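Local coordinates for nucleoporin NUP82 (Saccharomyces cerevisiae, PDB 3PBP), which serves as a structural constituent of the nuclear pore complex, here represented by its N-terminal domain, which contains the region that interacts with NUP116, at residues V36-N41 with D78-F83; E332-W337 with Y342-S347. The protein carries 1 engineered substitution. One frame throughout, in Å; residues are numbered along the deposited sequence.

Overall arrangement
Both contacts belong to the N-terminal beta-propeller, on opposite sides of the chain's centre and with centres about 37 Å apart; they share no strand or loop. Contact 1 joins two successive blades through apolar side chains alone, all of them buried. Contact 2 stays within one blade, folding the long loop between strands 323-329 and 347-355 back on itself. It is largely buried too, but Y344, N345 and E332 are partly exposed, and NUP116 and another protein chain pack beside it. The chemistry follows: methyl groups meet where regular strands stack, whereas hydrogen bonds among hydroxyls, an amide and a backbone carbonyl, helped by a selenomethionine, tie the irregular loop.

Contact 1: residues V36-N41 with D78-F83; sequences VFIQDN and DLLCLF
V36 and I38 meet L80 and L82 in a purely apolar contact between two neighbouring blades of the beta-propeller. Each of these two blades is a four-stranded antiparallel sheet, and strands 34-39 and 79-83 are the second strands of their respective blades. The sheets stack face to face, so no hydrogen bond links the two segments. Their axes come within 10.6 Å and run in roughly the same direction, with a signed crossing angle of -30°, as between twisted sheets laid one on the other. That separation is bridged by side chains from both strands.

L80 is the central residue, because it receives both V36 and I38. All three point toward the opposing strand, and L80 meets each of the other two tip to tip through the same methyl, CD1. V36 offers CG1, which lies 4.1 Å from L80 CD1. I38 reaches in with its long branch: CG1 sits beside the backbone N, opposite the carbonyl carbon (chi1 -62°), and the extended second torsion carries CD1 out toward L80. L82, one alternation further along its strand, adds a looser touch on the same methyl of I38.

The alternate residues of strand 79-83 serve the next interface. L79, C81 and F83 touch strand 127-132, which starts the following blade, so strand 79-83 is packed between two sheets. Around this interface, W95 lies against V36, while S73 and V71 of strand 70-73 adjoin L80 and L82. The closest atoms across the two segments are I38 CD1 and L80 CD1, 3.6 Å apart.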
ATOM      1  N   VAL A  36      16.779  14.944 -16.641  1.00 48.93           N
ATOM      2  CA  VAL A  36      17.842  14.244 -15.923  1.00 50.99           C
ATOM      3  C   VAL A  36      18.094  12.967 -16.718  1.00 52.32           C
ATOM      4  O   VAL A  36      17.159  12.239 -17.062  1.00 51.66           O
ATOM      5  CB  VAL A  36      17.469  13.895 -14.447  1.00 50.52           C
ATOM      6  CG1 VAL A  36      18.589  13.086 -13.791  1.00 47.77           C
ATOM      7  CG2 VAL A  36      17.283  15.167 -13.646  1.00 52.09           C
ATOM      8  N   PHE A  37      19.363  12.702 -16.995  1.00 54.79           N
ATOM      9  CA  PHE A  37      19.772  11.561 -17.804  1.00 58.08           C
ATOM     10  C   PHE A  37      20.895  10.783 -17.130  1.00 58.63           C
ATOM     11  O   PHE A  37      21.941  11.352 -16.829  1.00 59.57           O
ATOM     12  CB  PHE A  37      20.244  12.108 -19.154  1.00 60.16           C
ATOM     13  CG  PHE A  37      20.539  11.061 -20.183  1.00 64.33           C
ATOM     14  CD1 PHE A  37      19.519  10.308 -20.750  1.00 65.66           C
ATOM     15  CD2 PHE A  37      21.838  10.869 -20.638  1.00 65.68           C
ATOM     16  CE1 PHE A  37      19.792   9.385 -21.756  1.00 65.95           C
ATOM     17  CE2 PHE A  37      22.117   9.952 -21.640  1.00 66.45           C
ATOM     18  CZ  PHE A  37      21.088   9.209 -22.201  1.00 66.30           C
ATOM     19  N   ILE A  38      20.682   9.495 -16.878  1.00 59.99           N
ATOM     20  CA  ILE A  38      21.717   8.669 -16.242  1.00 61.77           C
ATOM     21  C   ILE A  38      22.322   7.667 -17.234  1.00 64.41           C
ATOM     22  O   ILE A  38      21.604   6.929 -17.920  1.00 64.65           O
ATOM     23  CB  ILE A  38      21.177   7.895 -15.019  1.00 59.89           C
ATOM     24  CG1 ILE A  38      20.710   8.881 -13.954  1.00 59.80           C
ATOM     25  CG2 ILE A  38      22.270   7.003 -14.445  1.00 58.78           C
ATOM     26  CD1 ILE A  38      20.310   8.226 -12.671  1.00 60.13           C
ATOM     27  N   GLN A  39      23.652   7.648 -17.300  1.00 66.41           N
ATOM     28  CA  GLN A  39      24.372   6.772 -18.223  1.00 67.57           C
ATOM     29  C   GLN A  39      25.849   6.655 -17.820  1.00 68.38           C
ATOM     30  O   GLN A  39      26.526   7.667 -17.586  1.00 68.70           O
ATOM     31  CB  GLN A  39      24.221   7.344 -19.630  1.00 68.16           C
ATOM     32  CG  GLN A  39      25.243   6.923 -20.645  1.00 69.82           C
ATOM     33  CD  GLN A  39      24.971   7.585 -21.982  1.00 72.40           C
ATOM     34  OE1 GLN A  39      23.989   7.256 -22.673  1.00 73.00           O
ATOM     35  NE2 GLN A  39      25.820   8.546 -22.348  1.00 72.21           N
ATOM     36  N   ASP A  40      26.335   5.418 -17.728  1.00 68.34           N
ATOM     37  CA  ASP A  40      27.716   5.143 -17.327  1.00 69.08           C
ATOM     38  C   ASP A  40      28.033   5.683 -15.946  1.00 67.87           C
ATOM     39  O   ASP A  40      29.125   6.191 -15.704  1.00 69.01           O
ATOM     40  CB  ASP A  40      28.718   5.739 -18.317  1.00 72.70           C
ATOM     41  CG  ASP A  40      28.652   5.079 -19.683  1.00 77.69           C
ATOM     42  OD1 ASP A  40      28.381   3.847 -19.727  1.00 79.12           O
ATOM     43  OD2 ASP A  40      28.885   5.789 -20.700  1.00 77.74           O
ATOM     44  N   ASN A  41      27.080   5.564 -15.039  1.00 66.34           N
ATOM     45  CA  ASN A  41      27.265   6.049 -13.679  1.00 66.41           C
ATOM     46  C   ASN A  41      27.525   7.545 -13.609  1.00 65.31           C
ATOM     47  O   ASN A  41      28.244   8.015 -12.729  1.00 65.61           O
ATOM     48  CB  ASN A  41      28.395   5.295 -12.985  1.00 66.59           C
ATOM     49  CG  ASN A  41      28.120   3.810 -12.891  1.00 68.51           C
ATOM     50  OD1 ASN A  41      27.098   3.382 -12.349  1.00 69.99           O
ATOM     51  ND2 ASN A  41      29.030   3.013 -13.419  1.00 68.82           N
ATOM     52  N   ASP A  78      14.436  16.907  -7.622  1.00 50.93           N
ATOM     53  CA  ASP A  78      15.641  17.270  -6.894  1.00 52.31           C
ATOM     54  C   ASP A  78      16.420  16.069  -6.369  1.00 53.35           C
ATOM     55  O   ASP A  78      17.616  16.157  -6.086  1.00 53.10           O
ATOM     56  CB  ASP A  78      15.277  18.216  -5.756  1.00 52.57           C
ATOM     57  CG  ASP A  78      14.576  19.478  -6.252  1.00 54.96           C
ATOM     58  OD1 ASP A  78      14.919  19.973  -7.357  1.00 54.27           O
ATOM     59  OD2 ASP A  78      13.685  19.982  -5.531  1.00 56.94           O
ATOM     60  N   LEU A  79      15.741  14.934  -6.258  1.00 53.06           N
ATOM     61  CA  LEU A  79      16.390  13.740  -5.760  1.00 51.86           C
ATOM     62  C   LEU A  79      16.179  12.486  -6.619  1.00 53.64           C
ATOM     63  O   LEU A  79      15.135  12.305  -7.269  1.00 53.95           O
ATOM     64  CB  LEU A  79      15.906  13.434  -4.348  1.00 48.71           C
ATOM     65  CG  LEU A  79      16.134  14.457  -3.257  1.00 46.95           C
ATOM     66  CD1 LEU A  79      15.724  13.835  -1.918  1.00 43.64           C
ATOM     67  CD2 LEU A  79      17.587  14.872  -3.254  1.00 44.14           C
ATOM     68  N   LEU A  80      17.196  11.624  -6.601  1.00 53.69           N
ATOM     69  CA  LEU A  80      17.174  10.346  -7.294  1.00 51.74           C
ATOM     70  C   LEU A  80      17.378   9.272  -6.223  1.00 52.27           C
ATOM     71  O   LEU A  80      18.078   9.480  -5.227  1.00 50.94           O
ATOM     72  CB  LEU A  80      18.297  10.257  -8.318  1.00 49.42           C
ATOM     73  CG  LEU A  80      18.142  11.120  -9.564  1.00 50.74           C
ATOM     74  CD1 LEU A  80      19.368  10.910 -10.433  1.00 48.07           C
ATOM     75  CD2 LEU A  80      16.857  10.758 -10.330  1.00 49.30           C
ATOM     76  N   CYS A  81      16.728   8.137  -6.416  1.00 52.35           N
ATOM     77  CA  CYS A  81      16.858   7.037  -5.492  1.00 53.17           C
ATOM     78  C   CYS A  81      17.232   5.811  -6.306  1.00 53.49           C
ATOM     79  O   CYS A  81      16.455   5.357  -7.151  1.00 54.28           O
ATOM     80  CB  CYS A  81      15.548   6.790  -4.755  1.00 52.75           C
ATOM     81  SG  CYS A  81      15.701   5.517  -3.491  1.00 53.79           S
ATOM     82  N   LEU A  82      18.438   5.299  -6.070  1.00 53.14           N
ATOM     83  CA  LEU A  82      18.931   4.126  -6.784  1.00 52.75           C
ATOM     84  C   LEU A  82      18.985   2.979  -5.781  1.00 53.57           C
ATOM     85  O   LEU A  82      19.562   3.114  -4.687  1.00 51.86           O
ATOM     86  CB  LEU A  82      20.317   4.413  -7.382  1.00 51.21           C
ATOM     87  CG  LEU A  82      20.401   5.751  -8.136  1.00 49.82           C
ATOM     88  CD1 LEU A  82      20.689   6.847  -7.128  1.00 47.29           C
ATOM     89  CD2 LEU A  82      21.472   5.730  -9.203  1.00 48.83           C
ATOM     90  N   PHE A  83      18.365   1.854  -6.141  1.00 54.11           N
ATOM     91  CA  PHE A  83      18.324   0.718  -5.230  1.00 54.91           C
ATOM     92  C   PHE A  83      18.197  -0.644  -5.893  1.00 55.08           C
ATOM     93  O   PHE A  83      17.820  -0.764  -7.058  1.00 55.53           O
ATOM     94  CB  PHE A  83      17.150   0.874  -4.256  1.00 54.86           C
ATOM     95  CG  PHE A  83      15.798   0.798  -4.923  1.00 55.25           C
ATOM     96  CD1 PHE A  83      15.252   1.911  -5.567  1.00 56.57           C
ATOM     97  CD2 PHE A  83      15.080  -0.394  -4.939  1.00 54.49           C
ATOM     98  CE1 PHE A  83      14.004   1.836  -6.218  1.00 55.56           C
ATOM     99  CE2 PHE A  83      13.836  -0.483  -5.586  1.00 52.98           C
ATOM    100  CZ  PHE A  83      13.299   0.632  -6.224  1.00 54.17           C
TER

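Contact 2: residues E332-W337 with Y342-S347; sequences EMSMSW and YVYNNS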
ATOM      1  N   GLU A 332     -16.037   8.279   2.375  1.00 54.36           N
ATOM      2  CA  GLU A 332     -14.914   8.988   2.969  1.00 57.32           C
ATOM      3  C   GLU A 332     -14.336   8.158   4.125  1.00 59.59           C
ATOM      4  O   GLU A 332     -15.056   7.786   5.069  1.00 59.89           O
ATOM      5  CB  GLU A 332     -15.378  10.352   3.480  1.00 57.49           C
ATOM      6  CG  GLU A 332     -14.262  11.270   3.931  1.00 58.80           C
ATOM      7  CD  GLU A 332     -13.278  11.582   2.826  1.00 60.43           C
ATOM      8  OE1 GLU A 332     -13.719  12.021   1.742  1.00 59.38           O
ATOM      9  OE2 GLU A 332     -12.061  11.391   3.049  1.00 62.79           O
HETATM   10  N   MSE A 333     -13.048   7.845   4.047  1.00 60.26           N
HETATM   11  CA  MSE A 333     -12.422   7.069   5.101  1.00 61.25           C
HETATM   12  C   MSE A 333     -12.149   7.958   6.296  1.00 59.47           C
HETATM   13  O   MSE A 333     -12.115   9.187   6.192  1.00 56.49           O
HETATM   14  CB  MSE A 333     -11.076   6.511   4.658  1.00 66.71           C
HETATM   15  CG  MSE A 333     -11.076   5.551   3.488  1.00 75.02           C
HETATM   16 SE   MSE A 333      -9.204   5.239   2.912  1.00 88.16          SE
HETATM   17  CE  MSE A 333      -8.620   4.141   4.415  1.00 83.16           C
ATOM     18  N   SER A 334     -11.944   7.317   7.438  1.00 59.13           N
ATOM     19  CA  SER A 334     -11.597   8.025   8.651  1.00 58.45           C
ATOM     20  C   SER A 334     -10.204   7.514   8.964  1.00 59.33           C
ATOM     21  O   SER A 334      -9.846   6.378   8.620  1.00 58.55           O
ATOM     22  CB  SER A 334     -12.528   7.660   9.799  1.00 59.68           C
ATOM     23  OG  SER A 334     -12.277   6.339  10.257  1.00 59.63           O
HETATM   24  N   MSE A 335      -9.403   8.359   9.586  1.00 59.86           N
HETATM   25  CA  MSE A 335      -8.064   7.957   9.952  1.00 61.36           C
HETATM   26  C   MSE A 335      -8.125   6.930  11.083  1.00 60.61           C
HETATM   27  O   MSE A 335      -9.044   6.949  11.899  1.00 61.57           O
HETATM   28  CB  MSE A 335      -7.273   9.185  10.368  1.00 63.37           C
HETATM   29  CG  MSE A 335      -6.899  10.022   9.184  1.00 67.74           C
HETATM   30 SE   MSE A 335      -6.139  11.732   9.630  1.00 76.68          SE
HETATM   31  CE  MSE A 335      -4.617  11.184  10.612  1.00 75.26           C
ATOM     32  N   SER A 336      -7.156   6.024  11.116  1.00 59.54           N
ATOM     33  CA  SER A 336      -7.120   4.992  12.137  1.00 58.84           C
ATOM     34  C   SER A 336      -5.680   4.616  12.471  1.00 57.64           C
ATOM     35  O   SER A 336      -4.842   4.468  11.586  1.00 55.33           O
ATOM     36  CB  SER A 336      -7.891   3.765  11.652  1.00 58.86           C
ATOM     37  OG  SER A 336      -7.922   2.761  12.648  1.00 60.51           O
ATOM     38  N   TRP A 337      -5.401   4.461  13.760  1.00 57.63           N
ATOM     39  CA  TRP A 337      -4.057   4.130  14.199  1.00 57.12           C
ATOM     40  C   TRP A 337      -3.957   2.811  14.953  1.00 58.78           C
ATOM     41  O   TRP A 337      -3.051   2.035  14.667  1.00 58.86           O
ATOM     42  CB  TRP A 337      -3.515   5.247  15.081  1.00 54.74           C
ATOM     43  CG  TRP A 337      -3.260   6.565  14.390  1.00 50.69           C
ATOM     44  CD1 TRP A 337      -2.051   7.048  13.975  1.00 49.01           C
ATOM     45  CD2 TRP A 337      -4.204   7.625  14.183  1.00 48.22           C
ATOM     46  NE1 TRP A 337      -2.181   8.345  13.540  1.00 47.33           N
ATOM     47  CE2 TRP A 337      -3.494   8.722  13.657  1.00 47.69           C
ATOM     48  CE3 TRP A 337      -5.583   7.754  14.392  1.00 47.08           C
ATOM     49  CZ2 TRP A 337      -4.111   9.937  13.353  1.00 47.40           C
ATOM     50  CZ3 TRP A 337      -6.197   8.969  14.082  1.00 45.46           C
ATOM     51  CH2 TRP A 337      -5.462  10.038  13.569  1.00 45.07           C
ATOM     52  N   TYR A 342      -9.474  -2.738  10.899  1.00 60.71           N
ATOM     53  CA  TYR A 342     -10.436  -1.669  10.793  1.00 59.62           C
ATOM     54  C   TYR A 342     -10.886  -1.594   9.349  1.00 59.75           C
ATOM     55  O   TYR A 342     -10.084  -1.586   8.415  1.00 59.74           O
ATOM     56  CB  TYR A 342      -9.815  -0.338  11.185  1.00 58.83           C
ATOM     57  CG  TYR A 342     -10.793   0.809  11.227  1.00 58.04           C
ATOM     58  CD1 TYR A 342     -11.869   0.806  12.110  1.00 58.98           C
ATOM     59  CD2 TYR A 342     -10.604   1.932  10.436  1.00 60.05           C
ATOM     60  CE1 TYR A 342     -12.725   1.898  12.210  1.00 59.27           C
ATOM     61  CE2 TYR A 342     -11.452   3.035  10.525  1.00 60.61           C
ATOM     62  CZ  TYR A 342     -12.504   3.009  11.415  1.00 61.02           C
ATOM     63  OH  TYR A 342     -13.307   4.115  11.533  1.00 62.76           O
ATOM     64  N   VAL A 343     -12.188  -1.582   9.179  1.00 59.35           N
ATOM     65  CA  VAL A 343     -12.791  -1.453   7.878  1.00 60.52           C
ATOM     66  C   VAL A 343     -13.786  -0.372   8.231  1.00 60.78           C
ATOM     67  O   VAL A 343     -14.133  -0.226   9.406  1.00 63.32           O
ATOM     68  CB  VAL A 343     -13.543  -2.722   7.466  1.00 60.55           C
ATOM     69  CG1 VAL A 343     -14.476  -2.391   6.320  1.00 64.22           C
ATOM     70  CG2 VAL A 343     -12.571  -3.800   7.046  1.00 59.23           C
ATOM     71  N   TYR A 344     -14.230   0.397   7.255  1.00 57.71           N
ATOM     72  CA  TYR A 344     -15.198   1.451   7.517  1.00 57.20           C
ATOM     73  C   TYR A 344     -15.059   2.420   6.387  1.00 56.51           C
ATOM     74  O   TYR A 344     -14.070   3.125   6.257  1.00 57.43           O
ATOM     75  CB  TYR A 344     -14.965   2.181   8.846  1.00 55.05           C
ATOM     76  CG  TYR A 344     -15.954   3.314   9.019  1.00 56.68           C
ATOM     77  CD1 TYR A 344     -17.328   3.061   9.147  1.00 56.12           C
ATOM     78  CD2 TYR A 344     -15.542   4.644   8.911  1.00 57.35           C
ATOM     79  CE1 TYR A 344     -18.271   4.106   9.144  1.00 54.60           C
ATOM     80  CE2 TYR A 344     -16.473   5.696   8.908  1.00 57.94           C
ATOM     81  CZ  TYR A 344     -17.836   5.418   9.019  1.00 56.62           C
ATOM     82  OH  TYR A 344     -18.746   6.455   8.955  1.00 55.37           O
ATOM     83  N   ASN A 345     -16.072   2.437   5.554  1.00 56.72           N
ATOM     84  CA  ASN A 345     -16.051   3.282   4.400  1.00 57.01           C
ATOM     85  C   ASN A 345     -14.859   2.931   3.522  1.00 56.03           C
ATOM     86  O   ASN A 345     -14.425   3.734   2.689  1.00 58.50           O
ATOM     87  CB  ASN A 345     -16.060   4.744   4.835  1.00 57.77           C
ATOM     88  CG  ASN A 345     -17.397   5.146   5.425  1.00 56.48           C
ATOM     89  OD1 ASN A 345     -18.291   4.310   5.578  1.00 54.52           O
ATOM     90  ND2 ASN A 345     -17.541   6.422   5.757  1.00 56.29           N
ATOM     91  N   ASN A 346     -14.332   1.723   3.718  1.00 54.14           N
ATOM     92  CA  ASN A 346     -13.239   1.221   2.888  1.00 54.34           C
ATOM     93  C   ASN A 346     -13.988   0.647   1.693  1.00 54.19           C
ATOM     94  O   ASN A 346     -14.074  -0.568   1.516  1.00 54.14           O
ATOM     95  CB  ASN A 346     -12.448   0.112   3.603  1.00 54.07           C
ATOM     96  CG  ASN A 346     -11.504   0.652   4.685  1.00 52.05           C
ATOM     97  OD1 ASN A 346     -10.557  -0.004   5.054  1.00 50.71           O
ATOM     98  ND2 ASN A 346     -11.775   1.844   5.190  1.00 52.95           N
ATOM     99  N   SER A 347     -14.534   1.547   0.883  1.00 54.39           N
ATOM    100  CA  SER A 347     -15.350   1.166  -0.253  1.00 56.08           C
ATOM    101  C   SER A 347     -14.926   1.695  -1.608  1.00 55.74           C
ATOM    102  O   SER A 347     -14.736   2.885  -1.782  1.00 57.11           O
ATOM    103  CB  SER A 347     -16.799   1.594   0.006  1.00 56.76           C
ATOM    104  OG  SER A 347     -17.553   1.593  -1.196  1.00 60.02           O
TER
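Y342 turns the edge of its ring to S334 and meets S336 obliquely, closing one end of this loop contact. Its CG is anti to the backbone N (chi1 -174°), and the phenol points back to residues 332-337, where Y342 OH and S334 OG share a hydrogen bond of 2.8 Å. The serine oxygen lies in the plane of the ring. S336 brings its CB to 3.5 Å from CD2 of Y342. A phenylalanine here would probably leave the S334 hydroxyl without its mate across the loop, with only van der Waals touches left between the ring and residues 332-337. V245 and N248 of helix 243-262 also touch Y342.

These residues lie in the long connection between strands 323-329 and 347-355, antiparallel neighbours in one propeller blade, and the chain doubles back before entering strand 347-355. At the far end N345 grips the backbone: its ND2 donates to E332 O over 2.9 Å with an N-H...O angle of 161°. The oxygen lies in the amide plane of N345, whereas the donor is tilted 27° from the carbonyl plane. The amide carbon of N345 also sits over one face of the Y344 ring, offset toward its rim.

M333, a selenomethionine, packs against N345 and N346, with its CG 3.9 Å from N345 O. Bent at its third torsion, its chain crosses N346 at about a right angle, bringing CE to 4.0 Å from N346 ND2. That amide nitrogen bonds to Q282 and only weakly to Y344 O; N346 is the centre of an inverse gamma turn and packs against R101 of the NUP116 chain.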